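Local coordinates for protein platelet inhibitor (Ancylostoma caninum, PDB 4TPV) that inhibits platelet aggregation and adhesion for a blood-feeding hookworm, possibly by binding the platelet integrins that recognise fibrinogen and collagen, at residues E17-L22 with L78-E83. Sequence-based numbering, arbitrary orientation.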
loop_
_atom_site.group_PDB
_atom_site.type_symbol
_atom_site.label_atom_id
_atom_site.label_comp_id
_atom_site.label_asym_id
_atom_site.label_seq_id
_atom_site.Cartn_x
_atom_site.Cartn_y
_atom_site.Cartn_z
ATOM N N GLU A 17 5.389 -6.018 9.538
ATOM C CA GLU A 17 4.041 -6.159 10.061
ATOM C C GLU A 17 3.392 -4.790 10.295
ATOM O O GLU A 17 2.222 -4.597 9.967
ATOM C CB GLU A 17 4.062 -6.983 11.359
ATOM C CG GLU A 17 2.701 -7.471 11.798
ATOM C CD GLU A 17 2.787 -8.411 12.992
ATOM O OE1 GLU A 17 3.647 -8.182 13.873
ATOM O OE2 GLU A 17 2.008 -9.388 13.042
ATOM N N MET A 18 4.149 -3.832 10.821
ATOM C CA MET A 18 3.622 -2.497 11.052
ATOM C C MET A 18 3.192 -1.894 9.719
ATOM O O MET A 18 2.107 -1.366 9.612
ATOM C CB MET A 18 4.640 -1.599 11.754
ATOM C CG MET A 18 4.874 -1.972 13.217
ATOM S SD MET A 18 6.313 -1.087 13.847
ATOM C CE MET A 18 6.515 -1.861 15.462
ATOM N N PHE A 19 4.015 -2.025 8.688
ATOM C CA PHE A 19 3.638 -1.487 7.382
ATOM C C PHE A 19 2.347 -2.119 6.867
ATOM O O PHE A 19 1.458 -1.427 6.366
ATOM C CB PHE A 19 4.757 -1.716 6.363
ATOM C CG PHE A 19 5.799 -0.630 6.329
ATOM C CD1 PHE A 19 5.495 0.630 5.849
ATOM C CD2 PHE A 19 7.099 -0.894 6.711
ATOM C CE1 PHE A 19 6.475 1.621 5.788
ATOM C CE2 PHE A 19 8.074 0.087 6.650
ATOM C CZ PHE A 19 7.756 1.355 6.182
ATOM N N THR A 20 2.253 -3.437 6.971
ATOM C CA THR A 20 1.111 -4.159 6.418
ATOM C C THR A 20 -0.177 -3.806 7.163
ATOM O O THR A 20 -1.199 -3.523 6.547
ATOM C CB THR A 20 1.340 -5.664 6.478
ATOM O OG1 THR A 20 2.611 -5.965 5.875
ATOM C CG2 THR A 20 0.210 -6.413 5.748
ATOM N N GLU A 21 -0.119 -3.825 8.491
ATOM C CA GLU A 21 -1.303 -3.497 9.284
ATOM C C GLU A 21 -1.774 -2.067 9.057
ATOM O O GLU A 21 -2.993 -1.799 8.985
ATOM C CB GLU A 21 -1.029 -3.713 10.773
ATOM C CG GLU A 21 -2.292 -3.655 11.654
ATOM C CD GLU A 21 -2.787 -2.245 11.951
ATOM O OE1 GLU A 21 -1.964 -1.306 12.025
ATOM O OE2 GLU A 21 -4.019 -2.079 12.107
ATOM N N LEU A 22 -0.826 -1.135 8.974
ATOM C CA LEU A 22 -1.166 0.267 8.748
ATOM C C LEU A 22 -1.915 0.432 7.424
ATOM O O LEU A 22 -2.986 1.046 7.370
ATOM C CB LEU A 22 0.095 1.123 8.758
ATOM C CG LEU A 22 -0.123 2.616 8.966
ATOM C CD1 LEU A 22 -0.713 2.844 10.369
ATOM C CD2 LEU A 22 1.218 3.325 8.816
ATOM N N LEU A 78 7.747 10.263 14.443
ATOM C CA LEU A 78 7.114 8.989 14.696
ATOM C C LEU A 78 8.056 7.886 14.264
ATOM O O LEU A 78 9.130 8.157 13.719
ATOM C CB LEU A 78 5.798 8.878 13.935
ATOM C CG LEU A 78 4.727 9.962 14.158
ATOM C CD1 LEU A 78 3.467 9.639 13.354
ATOM C CD2 LEU A 78 4.399 10.099 15.636
ATOM N N ASN A 79 7.655 6.640 14.468
ATOM C CA ASN A 79 8.467 5.574 13.915
ATOM C C ASN A 79 8.354 5.584 12.395
ATOM O O ASN A 79 7.584 6.367 11.820
ATOM C CB ASN A 79 8.097 4.209 14.526
ATOM C CG ASN A 79 6.799 3.618 13.979
ATOM O OD1 ASN A 79 6.088 4.230 13.177
ATOM N ND2 ASN A 79 6.477 2.416 14.441
ATOM N N ILE A 80 9.168 4.765 11.734
ATOM C CA ILE A 80 9.293 4.863 10.286
ATOM C C ILE A 80 7.989 4.516 9.543
ATOM O O ILE A 80 7.544 5.295 8.695
ATOM C CB ILE A 80 10.474 3.994 9.802
ATOM C CG1 ILE A 80 11.775 4.612 10.322
ATOM C CG2 ILE A 80 10.491 3.900 8.291
ATOM C CD1 ILE A 80 13.033 3.872 9.896
ATOM N N PRO A 81 7.332 3.395 9.884
ATOM C CA PRO A 81 6.064 3.087 9.215
ATOM C C PRO A 81 5.005 4.188 9.390
ATOM O O PRO A 81 4.342 4.536 8.409
ATOM C CB PRO A 81 5.625 1.772 9.882
ATOM C CG PRO A 81 6.902 1.139 10.323
ATOM C CD PRO A 81 7.782 2.285 10.753
ATOM N N LEU A 82 4.855 4.755 10.589
ATOM C CA LEU A 82 3.890 5.837 10.765
ATOM C C LEU A 82 4.306 7.121 10.066
ATOM O O LEU A 82 3.452 7.814 9.514
ATOM C CB LEU A 82 3.650 6.133 12.251
ATOM C CG LEU A 82 2.854 5.041 12.962
ATOM C CD1 LEU A 82 2.954 5.278 14.459
ATOM C CD2 LEU A 82 1.379 5.065 12.496
ATOM N N GLU A 83 5.599 7.446 10.078
ATOM C CA GLU A 83 6.065 8.673 9.420
ATOM C C GLU A 83 5.719 8.617 7.929
ATOM O O GLU A 83 5.142 9.566 7.384
ATOM C CB GLU A 83 7.573 8.876 9.670
ATOM C CG GLU A 83 8.129 10.268 9.360
ATOM C CD GLU A 83 7.670 11.370 10.328
ATOM O OE1 GLU A 83 7.630 11.170 11.575
ATOM O OE2 GLU A 83 7.378 12.470 9.826
#
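Pro81 rests its ring on the aromatic face of Phe19, a CH-pi contact in which Pro81 CB stands 4.1 Å from the centroid of the Phe19 ring and only 5° off its normal. The overlap extends beyond that one carbon: Pro81 CA approaches Phe19 CE1 at 3.7 Å, while Pro81 CG lies over the CE2 side, so the pyrrolidine spans the face rather than touching a rim. Their CA atoms, 5.5 Å apart, are the nearest CA pair between the two segments.

Further side-chain contacts surround the proline. Met18 CB packs against Pro81 CG at 3.8 Å. One helical turn after Met18, Leu22 has CG anti to its backbone N (chi1 -162°), which carries its branch toward 78-83: CD2 lies 3.4 Å from Pro81 O in methyl-to-carbonyl packing, and CD1 meets Leu82 CD2 at 3.7 Å where the two leucine side chains cross nearly at right angles. Ile80 CG2 reaches Phe19 CZ more loosely and obliquely.

In fold terms, helix 13-34 here meets the first turn of helix 80-89 within the CAP domain, an alpha-beta-alpha sandwich. Phe19 and Ile80 both touch Val133 on strand 130-138, and each also reaches strand 119-127, which places this side of the contact against the central sheet.

The side-chain hydrogen bonds between residues of the contact lie within 78-83. Asn79 is the N-cap: its OD1 accepts from Leu82 N at 2.9 Å, with the donor tilted 23° from the carbonyl plane. Its CG sits between the backbone N and the carbonyl carbon, and the same amide presents ND2 to Met18 SD at 3.6 Å, a van der Waals approach. Glu83 OE1 accepts from both Leu78 N and Thr77 N, tying the preceding loop to the helix start.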